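Local coordinates for protein adhesin A (Fusobacterium nucleatum, PDB 3ETZ) that probably mediates bacterial attachment to host cells, as an adhesin built from an antiparallel helix-loop-helix hairpin that can oligomerise, at residues A[47-50]-A[51-55]. The protein carries 1 engineered substitution. Residues are numbered along the deposited sequence; the frame is centred on the assembly and turned at random.
Sequences EQVY and NELSQ
Ser-54 and Tyr-50 meet one turn apart on helix 5-63. The hydroxyl of Ser-54 donates to the carbonyl of its partner, with OG 2.7 Å from Tyr-50 O. It comes from above the carbonyl plane, 37° out of it. Ser-54 N, 2.8 Å from Tyr-50 O, makes the regular helical bond from the opposite face, so two donors grip one oxygen. The same OG also lies over one face of the Tyr-50 ring, offset toward the rim and 3.5 Å from CE1. The ring reaches this place because its CG stands anti to the backbone N (chi1 -180°). Asn-51 OD1 lies in the ring plane at its edge, 3.8 Å from Tyr-50 CD1.

A second i to i+4 pair joins Gln-48 to Glu-52. Gln-48 NE2 points an N-H at Glu-52 OE2 from the anti side, tilted out of the carboxylate plane. The modelled 2.5 Å between NE2 and OE2 is shorter than an ordinary N-H...O bond, so the length is doubtful. The two flat groups are turned 53° apart. The bend of Gln-48 at chi2 brings the amide round to the extended glutamate. One water donates to Gln-48 OE1 and accepts from Asn-51 ND2. Both ends of the Gln-48 amide thus have a partner as modelled.

Val-49 CG1 and Leu-53 CD2 touch at 3.5 Å, one turn apart, the side chains lying side by side. In this antiparallel hairpin Leu-53 packs on Tyr-80 and Leu-84 of helix 70-108, Tyr-50 on Leu-87 and Glu-47 on Met-91. The exposed amide-carboxylate pair and its water probably reinforce a single helix locally.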
ATOM      1  N   GLU A  47      -2.532   6.261   8.864  1.00 21.82           N
ATOM      2  CA  GLU A  47      -2.990   5.820  10.195  1.00 25.75           C
ATOM      3  C   GLU A  47      -3.244   7.024  11.121  1.00 25.76           C
ATOM      4  O   GLU A  47      -4.218   7.039  11.884  1.00 25.09           O
ATOM      5  CB  GLU A  47      -1.946   4.865  10.809  1.00 25.17           C
ATOM      6  CG  GLU A  47      -1.849   3.594   9.975  1.00 31.66           C
ATOM      7  CD  GLU A  47      -0.945   2.518  10.545  1.00 36.53           C
ATOM      8  OE1 GLU A  47       0.169   2.830  11.010  1.00 42.21           O
ATOM      9  OE2 GLU A  47      -1.348   1.339  10.499  1.00 40.17           O
ATOM     10  N   GLN A  48      -2.360   8.016  11.046  1.00 25.03           N
ATOM     11  CA  GLN A  48      -2.464   9.226  11.847  1.00 29.18           C
ATOM     12  C   GLN A  48      -3.748   9.950  11.470  1.00 27.71           C
ATOM     13  O   GLN A  48      -4.549  10.319  12.323  1.00 25.30           O
ATOM     14  CB  GLN A  48      -1.252  10.129  11.583  1.00 34.70           C
ATOM     15  CG  GLN A  48      -1.176  11.337  12.482  1.00 44.01           C
ATOM     16  CD  GLN A  48      -1.219  10.933  13.932  1.00 50.53           C
ATOM     17  OE1 GLN A  48      -0.430  10.085  14.369  1.00 55.74           O
ATOM     18  NE2 GLN A  48      -2.149  11.523  14.693  1.00 53.04           N
ATOM     19  N   VAL A  49      -3.950  10.154  10.175  1.00 27.23           N
ATOM     20  CA  VAL A  49      -5.154  10.820   9.703  1.00 25.22           C
ATOM     21  C   VAL A  49      -6.420  10.062  10.088  1.00 24.18           C
ATOM     22  O   VAL A  49      -7.423  10.658  10.496  1.00 22.47           O
ATOM     23  CB  VAL A  49      -5.123  10.977   8.149  1.00 28.37           C
ATOM     24  CG1 VAL A  49      -6.489  11.432   7.641  1.00 27.97           C
ATOM     25  CG2 VAL A  49      -4.050  11.969   7.749  1.00 26.17           C
ATOM     26  N   TYR A  50      -6.387   8.745   9.928  1.00 23.77           N
ATOM     27  CA  TYR A  50      -7.556   7.924  10.239  1.00 24.39           C
ATOM     28  C   TYR A  50      -7.927   8.044  11.720  1.00 22.55           C
ATOM     29  O   TYR A  50      -9.104   8.164  12.061  1.00 23.07           O
ATOM     30  CB  TYR A  50      -7.272   6.462   9.907  1.00 22.17           C
ATOM     31  CG  TYR A  50      -8.423   5.507  10.180  1.00 25.77           C
ATOM     32  CD1 TYR A  50      -8.521   4.810  11.390  1.00 24.90           C
ATOM     33  CD2 TYR A  50      -9.405   5.288   9.214  1.00 25.63           C
ATOM     34  CE1 TYR A  50      -9.570   3.912  11.624  1.00 22.71           C
ATOM     35  CE2 TYR A  50     -10.468   4.387   9.427  1.00 25.14           C
ATOM     36  CZ  TYR A  50     -10.535   3.701  10.635  1.00 25.58           C
ATOM     37  OH  TYR A  50     -11.513   2.774  10.845  1.00 27.02           O
ATOM     38  N   ASN A  51      -6.928   7.993  12.586  1.00 21.48           N
ATOM     39  CA  ASN A  51      -7.216   8.057  14.016  1.00 26.82           C
ATOM     40  C   ASN A  51      -7.836   9.402  14.396  1.00 26.10           C
ATOM     41  O   ASN A  51      -8.870   9.455  15.084  1.00 24.39           O
ATOM     42  CB  ASN A  51      -5.945   7.825  14.830  1.00 24.07           C
ATOM     43  CG  ASN A  51      -5.428   6.419  14.712  1.00 25.33           C
ATOM     44  OD1 ASN A  51      -6.144   5.503  14.305  1.00 24.29           O
ATOM     45  ND2 ASN A  51      -4.184   6.233  15.085  1.00 25.79           N
ATOM     46  N   GLU A  52      -7.212  10.477  13.926  1.00 25.52           N
ATOM     47  CA  GLU A  52      -7.686  11.819  14.221  1.00 27.69           C
ATOM     48  C   GLU A  52      -9.090  12.053  13.696  1.00 28.90           C
ATOM     49  O   GLU A  52      -9.931  12.651  14.396  1.00 24.14           O
ATOM     50  CB  GLU A  52      -6.742  12.847  13.609  1.00 32.55           C
ATOM     51  CG  GLU A  52      -5.432  12.973  14.365  1.00 42.30           C
ATOM     52  CD  GLU A  52      -4.404  13.803  13.616  1.00 46.52           C
ATOM     53  OE1 GLU A  52      -4.795  14.551  12.691  1.00 48.64           O
ATOM     54  OE2 GLU A  52      -3.205  13.706  13.959  1.00 50.24           O
ATOM     55  N   LEU A  53      -9.351  11.586  12.469  1.00 25.40           N
ATOM     56  CA  LEU A  53     -10.659  11.764  11.860  1.00 25.05           C
ATOM     57  C   LEU A  53     -11.721  10.849  12.475  1.00 23.62           C
ATOM     58  O   LEU A  53     -12.890  11.199  12.547  1.00 23.05           O
ATOM     59  CB  LEU A  53     -10.552  11.573  10.335  1.00 25.96           C
ATOM     60  CG  LEU A  53     -10.557  12.854   9.459  1.00 32.65           C
ATOM     61  CD1 LEU A  53     -10.120  14.099  10.253  1.00 30.55           C
ATOM     62  CD2 LEU A  53      -9.723  12.657   8.211  1.00 29.47           C
ATOM     63  N   SER A  54     -11.323   9.673  12.908  1.00 23.96           N
ATOM     64  CA  SER A  54     -12.279   8.781  13.545  1.00 24.11           C
ATOM     65  C   SER A  54     -12.709   9.435  14.853  1.00 24.58           C
ATOM     66  O   SER A  54     -13.860   9.357  15.249  1.00 25.36           O
ATOM     67  CB  SER A  54     -11.650   7.417  13.832  1.00 24.26           C
ATOM     68  OG  SER A  54     -11.382   6.736  12.620  1.00 26.81           O
ATOM     69  N   GLN A  55     -11.779  10.085  15.530  1.00 25.53           N
ATOM     70  CA  GLN A  55     -12.117  10.738  16.801  1.00 26.60           C
ATOM     71  C   GLN A  55     -13.111  11.861  16.499  1.00 26.82           C
ATOM     72  O   GLN A  55     -14.130  12.045  17.181  1.00 22.21           O
ATOM     73  CB  GLN A  55     -10.860  11.318  17.445  1.00 25.94           C
ATOM     74  CG  GLN A  55     -11.142  11.928  18.816  1.00 32.17           C
ATOM     75  CD  GLN A  55      -9.957  12.693  19.370  1.00 36.00           C
ATOM     76  OE1 GLN A  55      -8.810  12.347  19.112  1.00 33.72           O
ATOM     77  NE2 GLN A  55     -10.236  13.736  20.156  1.00 37.44           N
TER
HETATM   78  O   HOH W   1      -2.525   8.265  15.869  1.00 28.15           O